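Local coordinates for succinoglycan biosynthesis protein (Bacillus cereus ATCC 14579, PDB 2QGM) that is of unproven function but belongs to the erythromycin esterase-like family and may act as a hydrolase, despite its succinoglycan biosynthesis name, at residues K39-S44 with N375-K380; E88-K93 with S440-K445; I184-L189 with R235-E240. All blocks are in the same frame, centred on the assembly; numbering follows the deposited sequence.

How the interactions relate
Three separate contacts sample an elongated single chain. Interactions 1 and 2 lie with their centres about 25 Å apart and about 8 Å between nearest atoms, without touching. Along the chain their segments alternate, 39-44, 88-93, 375-380, 440-445, so each pairs an early helix with a late element: helix 374-380 in interaction 1, the C-terminal tail after strand 432-439 in interaction 2. Both bring chain ends back to the region of the eight-stranded mixed sheet. Interaction 3, joining helix 177-190 to the end of helix 220-236, is nested inside both loops. It lies on the opposite side of the chain's centre from both, centres about 56 and about 40 Å away, in a part built of helices and loops, without strands.

Interaction 1 (K39-S44 with N375-K380); sequences KNIVKS and NYTLGK
Val42 is the largest contributor to this helix-to-helix contact, and its side chain can be followed branch by branch against Lys380 and Thr377. CB points at the partner helix. From there CG2 of Val42 reaches CB of Lys380 at 3.6 Å, the shortest approach between the two segments, and CG2 of Val42 also lies 4.1 Å from CG2 of Thr377. The other branch, CG1 of Val42, stands anti to the backbone N (chi1 169°) and thereby falls over the backbone of Lys380, 3.8 Å from the carbonyl C of Lys380. The two methyls thus straddle the base of the lysine, whose chain bends at chi2 (-68°) and carries its ammonium end away. Helix 37-48, close to the start of the modelled chain, here crosses helix 374-380, which precedes strand 385-389 of the mixed sheet; the short segments approach to 9.4 Å at a signed angle of -72°, steep enough to confine the contact to a few residues. Beside Val42, Ile41 extends CD1 to CG2 of Thr377 at 4.2 Å, a looser apolar touch. Helix 395-402 flanks both segments: Gln396 touches Ile41, Trp400 touches Thr377, and Ala397 N is hydrogen-bonded to OG of Ser44.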
ATOM      1  N   LYS A  39     -18.200 -27.285   9.802  1.00 38.64           N
ATOM      2  CA  LYS A  39     -17.293 -28.427   9.747  1.00 39.52           C
ATOM      3  C   LYS A  39     -16.834 -28.764   8.329  1.00 39.05           C
ATOM      4  O   LYS A  39     -15.633 -28.851   8.059  1.00 39.71           O
ATOM      5  CB  LYS A  39     -17.955 -29.651  10.387  1.00 40.02           C
ATOM      6  CG  LYS A  39     -17.018 -30.835  10.601  1.00 41.23           C
ATOM      7  CD  LYS A  39     -17.666 -31.906  11.478  1.00 42.08           C
ATOM      8  CE  LYS A  39     -16.753 -33.114  11.658  1.00 41.96           C
ATOM      9  NZ  LYS A  39     -16.442 -33.767  10.356  1.00 41.52           N
ATOM     10  N   ASN A  40     -17.791 -28.941   7.425  1.00 38.41           N
ATOM     11  CA  ASN A  40     -17.488 -29.286   6.040  1.00 37.46           C
ATOM     12  C   ASN A  40     -16.765 -28.180   5.269  1.00 36.30           C
ATOM     13  O   ASN A  40     -15.840 -28.458   4.500  1.00 34.39           O
ATOM     14  CB  ASN A  40     -18.776 -29.670   5.306  1.00 40.26           C
ATOM     15  CG  ASN A  40     -19.429 -30.919   5.881  1.00 41.52           C
ATOM     16  OD1 ASN A  40     -18.877 -32.015   5.800  1.00 43.54           O
ATOM     17  ND2 ASN A  40     -20.610 -30.755   6.468  1.00 43.69           N
ATOM     18  N   ILE A  41     -17.179 -26.932   5.460  1.00 33.91           N
ATOM     19  CA  ILE A  41     -16.529 -25.838   4.750  1.00 32.63           C
ATOM     20  C   ILE A  41     -15.105 -25.632   5.260  1.00 30.67           C
ATOM     21  O   ILE A  41     -14.211 -25.300   4.483  1.00 28.18           O
ATOM     22  CB  ILE A  41     -17.330 -24.512   4.872  1.00 34.55           C
ATOM     23  CG1 ILE A  41     -17.456 -24.102   6.338  1.00 37.29           C
ATOM     24  CG2 ILE A  41     -18.706 -24.676   4.226  1.00 34.96           C
ATOM     25  CD1 ILE A  41     -18.261 -22.831   6.541  1.00 39.03           C
ATOM     26  N   VAL A  42     -14.891 -25.837   6.556  1.00 29.47           N
ATOM     27  CA  VAL A  42     -13.554 -25.683   7.115  1.00 29.40           C
ATOM     28  C   VAL A  42     -12.664 -26.786   6.549  1.00 29.16           C
ATOM     29  O   VAL A  42     -11.462 -26.597   6.372  1.00 28.60           O
ATOM     30  CB  VAL A  42     -13.555 -25.780   8.666  1.00 28.37           C
ATOM     31  CG1 VAL A  42     -12.130 -25.897   9.185  1.00 29.11           C
ATOM     32  CG2 VAL A  42     -14.217 -24.544   9.268  1.00 29.42           C
ATOM     33  N   LYS A  43     -13.268 -27.934   6.256  1.00 28.75           N
ATOM     34  CA  LYS A  43     -12.527 -29.061   5.715  1.00 28.09           C
ATOM     35  C   LYS A  43     -12.121 -28.793   4.264  1.00 26.11           C
ATOM     36  O   LYS A  43     -11.036 -29.177   3.833  1.00 27.97           O
ATOM     37  CB  LYS A  43     -13.377 -30.335   5.789  1.00 30.50           C
ATOM     38  CG  LYS A  43     -12.564 -31.614   5.825  1.00 34.14           C
ATOM     39  CD  LYS A  43     -11.718 -31.681   7.093  1.00 37.64           C
ATOM     40  CE  LYS A  43     -10.645 -32.764   7.009  1.00 37.32           C
ATOM     41  NZ  LYS A  43     -11.200 -34.140   6.838  1.00 41.84           N
ATOM     42  N   SER A  44     -12.998 -28.122   3.526  1.00 24.12           N
ATOM     43  CA  SER A  44     -12.763 -27.804   2.123  1.00 21.97           C
ATOM     44  C   SER A  44     -11.639 -26.777   1.966  1.00 21.53           C
ATOM     45  O   SER A  44     -10.816 -26.880   1.057  1.00 22.32           O
ATOM     46  CB  SER A  44     -14.057 -27.271   1.490  1.00 20.49           C
ATOM     47  OG  SER A  44     -13.947 -27.150   0.079  1.00 21.35           O
ATOM     48  N   ASN A 375     -13.092 -14.306   8.680  1.00 24.26           N
ATOM     49  CA  ASN A 375     -11.985 -14.367   9.629  1.00 23.42           C
ATOM     50  C   ASN A 375     -12.076 -15.462  10.676  1.00 24.71           C
ATOM     51  O   ASN A 375     -11.100 -16.163  10.934  1.00 24.27           O
ATOM     52  CB  ASN A 375     -11.835 -13.011  10.308  1.00 23.11           C
ATOM     53  CG  ASN A 375     -11.504 -11.914   9.321  1.00 21.13           C
ATOM     54  OD1 ASN A 375     -10.335 -11.637   9.046  1.00 24.31           O
ATOM     55  ND2 ASN A 375     -12.535 -11.298   8.761  1.00 19.33           N
ATOM     56  N   TYR A 376     -13.238 -15.617  11.292  1.00 25.83           N
ATOM     57  CA  TYR A 376     -13.356 -16.650  12.300  1.00 27.27           C
ATOM     58  C   TYR A 376     -13.412 -18.042  11.703  1.00 24.33           C
ATOM     59  O   TYR A 376     -12.957 -19.000  12.323  1.00 23.39           O
ATOM     60  CB  TYR A 376     -14.544 -16.349  13.216  1.00 31.66           C
ATOM     61  CG  TYR A 376     -14.076 -15.546  14.410  1.00 35.98           C
ATOM     62  CD1 TYR A 376     -13.506 -16.184  15.510  1.00 36.50           C
ATOM     63  CD2 TYR A 376     -14.084 -14.152  14.392  1.00 35.58           C
ATOM     64  CE1 TYR A 376     -12.942 -15.460  16.558  1.00 38.23           C
ATOM     65  CE2 TYR A 376     -13.523 -13.414  15.435  1.00 37.28           C
ATOM     66  CZ  TYR A 376     -12.950 -14.077  16.512  1.00 37.02           C
ATOM     67  OH  TYR A 376     -12.349 -13.367  17.524  1.00 38.50           O
ATOM     68  N   THR A 377     -13.939 -18.153  10.489  1.00 24.61           N
ATOM     69  CA  THR A 377     -13.997 -19.450   9.823  1.00 24.57           C
ATOM     70  C   THR A 377     -12.568 -19.853   9.461  1.00 24.04           C
ATOM     71  O   THR A 377     -12.188 -21.016   9.573  1.00 24.59           O
ATOM     72  CB  THR A 377     -14.853 -19.396   8.532  1.00 26.03           C
ATOM     73  OG1 THR A 377     -16.211 -19.072   8.864  1.00 28.80           O
ATOM     74  CG2 THR A 377     -14.824 -20.740   7.820  1.00 27.90           C
ATOM     75  N   LEU A 378     -11.771 -18.876   9.036  1.00 24.43           N
ATOM     76  CA  LEU A 378     -10.383 -19.139   8.673  1.00 22.39           C
ATOM     77  C   LEU A 378      -9.598 -19.592   9.902  1.00 21.96           C
ATOM     78  O   LEU A 378      -8.660 -20.388   9.796  1.00 22.59           O
ATOM     79  CB  LEU A 378      -9.740 -17.879   8.082  1.00 22.37           C
ATOM     80  CG  LEU A 378     -10.179 -17.458   6.674  1.00 21.65           C
ATOM     81  CD1 LEU A 378      -9.571 -16.090   6.335  1.00 22.28           C
ATOM     82  CD2 LEU A 378      -9.733 -18.506   5.661  1.00 22.54           C
ATOM     83  N   GLY A 379      -9.993 -19.080  11.067  1.00 20.03           N
ATOM     84  CA  GLY A 379      -9.323 -19.436  12.305  1.00 23.22           C
ATOM     85  C   GLY A 379      -9.564 -20.880  12.699  1.00 23.15           C
ATOM     86  O   GLY A 379      -8.790 -21.457  13.465  1.00 24.33           O
ATOM     87  N   LYS A 380     -10.636 -21.459  12.166  1.00 24.11           N
ATOM     88  CA  LYS A 380     -11.012 -22.846  12.446  1.00 24.53           C
ATOM     89  C   LYS A 380     -10.109 -23.830  11.708  1.00 25.49           C
ATOM     90  O   LYS A 380      -9.883 -24.949  12.175  1.00 24.51           O
ATOM     91  CB  LYS A 380     -12.466 -23.092  12.033  1.00 25.71           C
ATOM     92  CG  LYS A 380     -13.488 -22.299  12.841  1.00 27.78           C
ATOM     93  CD  LYS A 380     -13.561 -22.759  14.289  1.00 29.99           C
ATOM     94  CE  LYS A 380     -14.634 -21.989  15.049  1.00 31.52           C
ATOM     95  NZ  LYS A 380     -14.711 -22.361  16.489  1.00 32.68           N
TER

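Interaction 2 (E88-K93 with S440-K445); sequences EIFTMK and SPSHIK
Glu88 and Ser440 form the tight part of this contact, a two-pronged grip of one carboxylate on one serine. The backbone N of Ser440 donates to OE1 of Glu88 at 2.8 Å with an N-H...O angle of 155°, while OG of Ser440 donates to OE2 of Glu88, also at 2.8 Å. Both oxygens are met on their syn sides, the amide 17° out of the carboxylate plane and the hydroxyl further from it. Two torsions make this possible: the glutamate chain bends at chi2, bringing its carboxylate to the tail, and the serine hydroxyl sits between its own N and carbonyl carbon (chi1 61°), where it can work alongside the amide.

The other half is looser and apolar. CB of Ser442 comes to the edge of the Phe90 ring, near its plane, 3.8 Å from CE2 and 3.9 Å from CD2 of that ring. The Ser442 hydroxyl is engaged elsewhere, hydrogen-bonded to OG1 of Thr349 on strand 346-350. Phe90 and Ser442 are both buried, whereas Glu88 and Ser440 remain partly exposed, so the stronger bonds lie on the more solvent-accessible side.

Helix 87-104 follows strand 76-79 of the mixed sheet, and the C-terminal tail leaves strand 432-439 of the same sheet. Backbone hydrogen bonds between Ser440 and Ser87 and between Ser442 and Gly85 add to the join. Two donors, one to each oxygen, should restrain the carboxylate's rotation about the CG-CD bond, which would hold Ser440, the first residue after strand 432-439, against the start of helix 87-104.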
ATOM      1  N   GLU A  88       3.000  -9.607  13.358  1.00 19.11           N
ATOM      2  CA  GLU A  88       3.186 -10.722  12.433  1.00 19.15           C
ATOM      3  C   GLU A  88       2.755 -10.431  11.009  1.00 16.68           C
ATOM      4  O   GLU A  88       3.287 -11.027  10.074  1.00 17.27           O
ATOM      5  CB  GLU A  88       2.451 -11.963  12.943  1.00 18.46           C
ATOM      6  CG  GLU A  88       2.876 -12.411  14.330  1.00 20.80           C
ATOM      7  CD  GLU A  88       2.164 -11.659  15.440  1.00 22.94           C
ATOM      8  OE1 GLU A  88       1.437 -10.685  15.140  1.00 18.81           O
ATOM      9  OE2 GLU A  88       2.328 -12.047  16.619  1.00 22.38           O
ATOM     10  N   ILE A  89       1.782  -9.540  10.833  1.00 16.27           N
ATOM     11  CA  ILE A  89       1.367  -9.204   9.477  1.00 14.04           C
ATOM     12  C   ILE A  89       2.480  -8.394   8.793  1.00 13.57           C
ATOM     13  O   ILE A  89       2.856  -8.699   7.668  1.00 12.54           O
ATOM     14  CB  ILE A  89       0.034  -8.435   9.468  1.00 15.04           C
ATOM     15  CG1 ILE A  89      -1.074  -9.363   9.971  1.00 14.79           C
ATOM     16  CG2 ILE A  89      -0.287  -7.945   8.055  1.00 14.64           C
ATOM     17  CD1 ILE A  89      -2.475  -8.783   9.909  1.00 16.01           C
ATOM     18  N   PHE A  90       3.018  -7.383   9.476  1.00 14.24           N
ATOM     19  CA  PHE A  90       4.101  -6.596   8.892  1.00 15.19           C
ATOM     20  C   PHE A  90       5.314  -7.485   8.580  1.00 15.27           C
ATOM     21  O   PHE A  90       5.907  -7.387   7.502  1.00 14.14           O
ATOM     22  CB  PHE A  90       4.562  -5.467   9.829  1.00 15.05           C
ATOM     23  CG  PHE A  90       3.575  -4.336   9.969  1.00 16.94           C
ATOM     24  CD1 PHE A  90       2.772  -3.952   8.900  1.00 16.06           C
ATOM     25  CD2 PHE A  90       3.484  -3.622  11.161  1.00 15.78           C
ATOM     26  CE1 PHE A  90       1.896  -2.875   9.015  1.00 15.97           C
ATOM     27  CE2 PHE A  90       2.611  -2.544  11.288  1.00 16.39           C
ATOM     28  CZ  PHE A  90       1.815  -2.169  10.210  1.00 16.33           C
ATOM     29  N   THR A  91       5.691  -8.346   9.522  1.00 16.15           N
ATOM     30  CA  THR A  91       6.843  -9.215   9.322  1.00 16.61           C
ATOM     31  C   THR A  91       6.599 -10.237   8.212  1.00 15.10           C
ATOM     32  O   THR A  91       7.497 -10.511   7.420  1.00 14.02           O
ATOM     33  CB  THR A  91       7.222  -9.939  10.629  1.00 16.81           C
ATOM     34  OG1 THR A  91       7.617  -8.965  11.602  1.00 17.23           O
ATOM     35  CG2 THR A  91       8.381 -10.901  10.393  1.00 16.24           C
HETATM   36  N   MSE A  92       5.393 -10.793   8.146  1.00 15.73           N
HETATM   37  CA  MSE A  92       5.091 -11.763   7.098  1.00 14.67           C
HETATM   38  C   MSE A  92       5.108 -11.068   5.737  1.00 13.65           C
HETATM   39  O   MSE A  92       5.496 -11.660   4.737  1.00 14.32           O
HETATM   40  CB  MSE A  92       3.732 -12.425   7.339  1.00 15.83           C
HETATM   41  CG  MSE A  92       3.269 -13.401   6.242  1.00 13.67           C
HETATM   42 SE   MSE A  92       4.389 -14.988   6.123  1.00 24.89          SE
HETATM   43  CE  MSE A  92       5.299 -14.658   4.471  1.00 23.11           C
ATOM     44  N   LYS A  93       4.683  -9.809   5.691  1.00 14.07           N
ATOM     45  CA  LYS A  93       4.701  -9.070   4.443  1.00 14.59           C
ATOM     46  C   LYS A  93       6.140  -8.827   4.005  1.00 12.98           C
ATOM     47  O   LYS A  93       6.441  -8.829   2.822  1.00 14.59           O
ATOM     48  CB  LYS A  93       3.944  -7.747   4.580  1.00 12.82           C
ATOM     49  CG  LYS A  93       2.440  -7.937   4.586  1.00 15.18           C
ATOM     50  CD  LYS A  93       1.670  -6.635   4.710  1.00 16.69           C
ATOM     51  CE  LYS A  93       1.834  -5.772   3.482  1.00 18.70           C
ATOM     52  NZ  LYS A  93       1.018  -4.540   3.622  1.00 20.45           N
ATOM     53  N   SER A 440      -0.401 -10.024  17.170  1.00 17.64           N
ATOM     54  CA  SER A 440      -0.132  -9.181  18.326  1.00 18.98           C
ATOM     55  C   SER A 440       0.297  -7.790  17.869  1.00 19.05           C
ATOM     56  O   SER A 440       0.550  -7.572  16.689  1.00 18.49           O
ATOM     57  CB  SER A 440       0.958  -9.821  19.204  1.00 20.18           C
ATOM     58  OG  SER A 440       2.178  -9.981  18.495  1.00 22.32           O
ATOM     59  N   PRO A 441       0.383  -6.828  18.804  1.00 19.87           N
ATOM     60  CA  PRO A 441       0.780  -5.456  18.465  1.00 19.74           C
ATOM     61  C   PRO A 441       2.171  -5.250  17.871  1.00 18.62           C
ATOM     62  O   PRO A 441       3.157  -5.863  18.291  1.00 18.50           O
ATOM     63  CB  PRO A 441       0.630  -4.711  19.791  1.00 18.86           C
ATOM     64  CG  PRO A 441      -0.468  -5.463  20.484  1.00 17.31           C
ATOM     65  CD  PRO A 441      -0.077  -6.902  20.201  1.00 21.19           C
ATOM     66  N   SER A 442       2.231  -4.365  16.884  1.00 20.83           N
ATOM     67  CA  SER A 442       3.485  -4.001  16.243  1.00 20.55           C
ATOM     68  C   SER A 442       4.305  -3.240  17.285  1.00 21.38           C
ATOM     69  O   SER A 442       3.753  -2.722  18.258  1.00 20.32           O
ATOM     70  CB  SER A 442       3.206  -3.097  15.046  1.00 20.16           C
ATOM     71  OG  SER A 442       2.361  -2.029  15.427  1.00 19.25           O
ATOM     72  N   HIS A 443       5.614  -3.154  17.077  1.00 22.79           N
ATOM     73  CA  HIS A 443       6.483  -2.459  18.024  1.00 24.59           C
ATOM     74  C   HIS A 443       7.027  -1.145  17.473  1.00 26.41           C
ATOM     75  O   HIS A 443       7.956  -1.150  16.665  1.00 23.72           O
ATOM     76  CB  HIS A 443       7.659  -3.360  18.411  1.00 26.28           C
ATOM     77  CG  HIS A 443       7.247  -4.710  18.912  1.00 29.01           C
ATOM     78  ND1 HIS A 443       6.739  -5.686  18.084  1.00 28.85           N
ATOM     79  CD2 HIS A 443       7.250  -5.234  20.158  1.00 30.60           C
ATOM     80  CE1 HIS A 443       6.443  -6.757  18.801  1.00 30.44           C
ATOM     81  NE2 HIS A 443       6.742  -6.510  20.061  1.00 31.50           N
ATOM     82  N   ILE A 444       6.460  -0.024  17.914  1.00 28.14           N
ATOM     83  CA  ILE A 444       6.912   1.292  17.465  1.00 31.50           C
ATOM     84  C   ILE A 444       8.328   1.569  17.964  1.00 34.16           C
ATOM     85  O   ILE A 444       8.565   1.686  19.167  1.00 33.68           O
ATOM     86  CB  ILE A 444       5.979   2.419  17.978  1.00 32.38           C
ATOM     87  CG1 ILE A 444       4.574   2.232  17.403  1.00 32.10           C
ATOM     88  CG2 ILE A 444       6.534   3.793  17.580  1.00 32.70           C
ATOM     89  CD1 ILE A 444       4.484   2.424  15.899  1.00 34.02           C
ATOM     90  N   LYS A 445       9.262   1.670  17.026  1.00 36.44           N
ATOM     91  CA  LYS A 445      10.662   1.930  17.347  1.00 39.04           C
ATOM     92  C   LYS A 445      10.847   3.303  17.996  1.00 39.97           C
ATOM     93  O   LYS A 445      11.136   4.268  17.257  1.00 42.79           O
ATOM     94  CB  LYS A 445      11.516   1.831  16.077  1.00 38.78           C
ATOM     95  CG  LYS A 445      13.011   1.940  16.313  1.00 38.66           C
ATOM     96  CD  LYS A 445      13.783   1.829  15.014  1.00 39.33           C
ATOM     97  CE  LYS A 445      15.273   2.006  15.254  1.00 40.03           C
ATOM     98  NZ  LYS A 445      16.060   1.962  13.990  1.00 40.62           N
ATOM     99  OXT LYS A 445      10.686   3.410  19.233  1.00 42.06           O
TER

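Interaction 3 (I184-L189 with R235-E240); sequences IDYVRL and RLLKDE
Apolar contact comes first here, and it converges on one methyl: CD2 of Leu237 lies 4.0 Å from CG2 of Val187 and 4.1 Å from CE2 of Tyr186. The methyl meets the tyrosine ring at its edge, near the ring plane, rather than over a face. The valine side chain stands roughly perpendicular to the leucine, whereas the tyrosine and leucine run antiparallel, side by side. Tyr186 reaches across with CG anti to the backbone N (chi1 169°), which directs the ring out toward the second segment. These residues belong to a strand-free region of helices and connecting loops in this erythromycin esterase-like protein, where Leu237, the first residue to leave helical geometry after helix 220-236, packs against helix 177-190. Ala260 of helix 253-269 touches the leucine as well, Ala256 of that helix touches Tyr186, and the side chain of Arg191 touches both Tyr186 and Leu237.

Polar bonds border this apolar group on the side of the second segment. Asp239 pairs through OD1 with NH1 of Arg191, just past helix 177-190, in a salt bridge, and the carbonyl of Leu237 accepts a hydrogen bond from the Tyr253 hydroxyl.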
ATOM      1  N   ILE A 184      12.846  22.097  -7.842  1.00 19.01           N
ATOM      2  CA  ILE A 184      13.615  23.333  -7.938  1.00 18.46           C
ATOM      3  C   ILE A 184      15.097  23.087  -8.218  1.00 20.22           C
ATOM      4  O   ILE A 184      15.688  23.739  -9.083  1.00 21.66           O
ATOM      5  CB  ILE A 184      13.510  24.169  -6.638  1.00 19.08           C
ATOM      6  CG1 ILE A 184      12.062  24.589  -6.387  1.00 21.83           C
ATOM      7  CG2 ILE A 184      14.388  25.413  -6.752  1.00 17.30           C
ATOM      8  CD1 ILE A 184      11.503  25.534  -7.425  1.00 27.73           C
ATOM      9  N   ASP A 185      15.695  22.164  -7.469  1.00 20.04           N
ATOM     10  CA  ASP A 185      17.107  21.842  -7.638  1.00 21.43           C
ATOM     11  C   ASP A 185      17.396  21.408  -9.065  1.00 22.53           C
ATOM     12  O   ASP A 185      18.381  21.836  -9.663  1.00 21.70           O
ATOM     13  CB  ASP A 185      17.524  20.732  -6.675  1.00 20.45           C
ATOM     14  CG  ASP A 185      17.562  21.194  -5.238  1.00 22.77           C
ATOM     15  OD1 ASP A 185      17.462  22.416  -5.009  1.00 25.27           O
ATOM     16  OD2 ASP A 185      17.702  20.345  -4.339  1.00 25.42           O
ATOM     17  N   TYR A 186      16.536  20.557  -9.615  1.00 22.61           N
ATOM     18  CA  TYR A 186      16.726  20.092 -10.980  1.00 23.42           C
ATOM     19  C   TYR A 186      16.696  21.257 -11.964  1.00 24.15           C
ATOM     20  O   TYR A 186      17.556  21.362 -12.837  1.00 25.24           O
ATOM     21  CB  TYR A 186      15.642  19.082 -11.360  1.00 24.18           C
ATOM     22  CG  TYR A 186      15.640  18.768 -12.840  1.00 24.78           C
ATOM     23  CD1 TYR A 186      16.609  17.938 -13.394  1.00 26.10           C
ATOM     24  CD2 TYR A 186      14.705  19.349 -13.691  1.00 24.85           C
ATOM     25  CE1 TYR A 186      16.651  17.689 -14.757  1.00 25.74           C
ATOM     26  CE2 TYR A 186      14.734  19.112 -15.062  1.00 26.13           C
ATOM     27  CZ  TYR A 186      15.712  18.282 -15.589  1.00 27.54           C
ATOM     28  OH  TYR A 186      15.758  18.050 -16.947  1.00 28.17           O
ATOM     29  N   VAL A 187      15.701  22.129 -11.820  1.00 24.47           N
ATOM     30  CA  VAL A 187      15.557  23.288 -12.693  1.00 24.75           C
ATOM     31  C   VAL A 187      16.749  24.237 -12.595  1.00 26.62           C
ATOM     32  O   VAL A 187      17.242  24.730 -13.605  1.00 26.55           O
ATOM     33  CB  VAL A 187      14.271  24.073 -12.360  1.00 25.31           C
ATOM     34  CG1 VAL A 187      14.200  25.352 -13.195  1.00 25.61           C
ATOM     35  CG2 VAL A 187      13.057  23.200 -12.626  1.00 26.60           C
ATOM     36  N   ARG A 188      17.211  24.491 -11.375  1.00 28.02           N
ATOM     37  CA  ARG A 188      18.341  25.395 -11.164  1.00 30.01           C
ATOM     38  C   ARG A 188      19.613  24.892 -11.847  1.00 30.05           C
ATOM     39  O   ARG A 188      20.440  25.682 -12.303  1.00 31.18           O
ATOM     40  CB  ARG A 188      18.601  25.567  -9.665  1.00 29.54           C
ATOM     41  CG  ARG A 188      19.699  26.570  -9.329  1.00 30.72           C
ATOM     42  CD  ARG A 188      19.774  26.828  -7.830  1.00 31.98           C
ATOM     43  NE  ARG A 188      20.023  25.600  -7.083  1.00 34.24           N
ATOM     44  CZ  ARG A 188      19.217  25.113  -6.144  1.00 33.68           C
ATOM     45  NH1 ARG A 188      18.094  25.749  -5.822  1.00 31.45           N
ATOM     46  NH2 ARG A 188      19.534  23.985  -5.526  1.00 33.30           N
ATOM     47  N   LEU A 189      19.753  23.574 -11.921  1.00 29.98           N
ATOM     48  CA  LEU A 189      20.926  22.959 -12.520  1.00 31.71           C
ATOM     49  C   LEU A 189      20.816  22.718 -14.020  1.00 32.36           C
ATOM     50  O   LEU A 189      21.736  23.035 -14.781  1.00 33.80           O
ATOM     51  CB  LEU A 189      21.215  21.635 -11.806  1.00 31.41           C
ATOM     52  CG  LEU A 189      22.311  20.692 -12.304  1.00 32.71           C
ATOM     53  CD1 LEU A 189      23.653  21.402 -12.362  1.00 33.91           C
ATOM     54  CD2 LEU A 189      22.382  19.503 -11.361  1.00 32.96           C
ATOM     55  N   ARG A 235       3.844  21.193 -16.635  1.00 28.58           N
ATOM     56  CA  ARG A 235       3.877  21.348 -18.085  1.00 30.19           C
ATOM     57  C   ARG A 235       5.293  21.678 -18.534  1.00 30.22           C
ATOM     58  O   ARG A 235       5.819  21.085 -19.477  1.00 30.81           O
ATOM     59  CB  ARG A 235       2.943  22.480 -18.520  1.00 31.92           C
ATOM     60  CG  ARG A 235       1.464  22.203 -18.310  1.00 35.62           C
ATOM     61  CD  ARG A 235       0.932  21.212 -19.339  1.00 38.79           C
ATOM     62  NE  ARG A 235      -0.506  20.998 -19.199  1.00 40.18           N
ATOM     63  CZ  ARG A 235      -1.228  20.214 -19.993  1.00 40.97           C
ATOM     64  NH1 ARG A 235      -0.649  19.563 -20.993  1.00 41.42           N
ATOM     65  NH2 ARG A 235      -2.534  20.078 -19.786  1.00 42.91           N
ATOM     66  N   LEU A 236       5.901  22.631 -17.840  1.00 30.05           N
ATOM     67  CA  LEU A 236       7.253  23.091 -18.144  1.00 31.23           C
ATOM     68  C   LEU A 236       8.290  21.977 -18.099  1.00 30.94           C
ATOM     69  O   LEU A 236       9.334  22.068 -18.740  1.00 30.99           O
ATOM     70  CB  LEU A 236       7.653  24.189 -17.155  1.00 30.56           C
ATOM     71  CG  LEU A 236       6.867  25.502 -17.192  1.00 31.49           C
ATOM     72  CD1 LEU A 236       7.148  26.288 -15.924  1.00 32.19           C
ATOM     73  CD2 LEU A 236       7.246  26.308 -18.427  1.00 31.78           C
ATOM     74  N   LEU A 237       7.997  20.921 -17.351  1.00 31.86           N
ATOM     75  CA  LEU A 237       8.933  19.820 -17.225  1.00 31.52           C
ATOM     76  C   LEU A 237       8.488  18.534 -17.905  1.00 32.85           C
ATOM     77  O   LEU A 237       9.103  17.487 -17.715  1.00 32.81           O
ATOM     78  CB  LEU A 237       9.203  19.549 -15.743  1.00 32.03           C
ATOM     79  CG  LEU A 237       9.757  20.733 -14.945  1.00 33.20           C
ATOM     80  CD1 LEU A 237       9.830  20.352 -13.482  1.00 31.64           C
ATOM     81  CD2 LEU A 237      11.134  21.126 -15.472  1.00 34.52           C
ATOM     82  N   LYS A 238       7.433  18.601 -18.705  1.00 34.23           N
ATOM     83  CA  LYS A 238       6.945  17.401 -19.366  1.00 36.14           C
ATOM     84  C   LYS A 238       7.861  16.990 -20.512  1.00 36.59           C
ATOM     85  O   LYS A 238       7.815  15.849 -20.973  1.00 36.97           O
ATOM     86  CB  LYS A 238       5.519  17.623 -19.890  1.00 37.01           C
ATOM     87  CG  LYS A 238       4.818  16.341 -20.336  1.00 38.31           C
ATOM     88  CD  LYS A 238       3.342  16.582 -20.637  1.00 38.63           C
ATOM     89  CE  LYS A 238       2.612  15.274 -20.912  1.00 38.56           C
ATOM     90  NZ  LYS A 238       1.150  15.476 -21.148  1.00 41.31           N
ATOM     91  N   ASP A 239       8.722  17.912 -20.931  1.00 38.57           N
ATOM     92  CA  ASP A 239       9.625  17.679 -22.050  1.00 40.83           C
ATOM     93  C   ASP A 239       8.736  17.473 -23.256  1.00 42.20           C
ATOM     94  O   ASP A 239       8.684  16.401 -23.866  1.00 42.69           O
ATOM     95  CB  ASP A 239      10.526  16.473 -21.786  1.00 40.74           C
ATOM     96  CG  ASP A 239      11.840  16.873 -21.149  1.00 40.46           C
ATOM     97  OD1 ASP A 239      11.848  17.885 -20.424  1.00 39.59           O
ATOM     98  OD2 ASP A 239      12.857  16.184 -21.375  1.00 42.07           O
ATOM     99  N   GLU A 240       8.022  18.543 -23.571  1.00 43.25           N
ATOM    100  CA  GLU A 240       7.082  18.567 -24.669  1.00 43.75           C
ATOM    101  C   GLU A 240       7.141  19.957 -25.300  1.00 44.61           C
ATOM    102  O   GLU A 240       8.181  20.609 -25.268  1.00 45.05           O
ATOM    103  CB  GLU A 240       5.687  18.280 -24.118  1.00 44.98           C
ATOM    104  CG  GLU A 240       4.570  18.245 -25.135  1.00 45.41           C
ATOM    105  CD  GLU A 240       3.323  17.615 -24.546  1.00 46.34           C
ATOM    106  OE1 GLU A 240       2.900  18.058 -23.454  1.00 47.81           O
ATOM    107  OE2 GLU A 240       2.757  16.688 -25.167  1.00 46.20           O
TER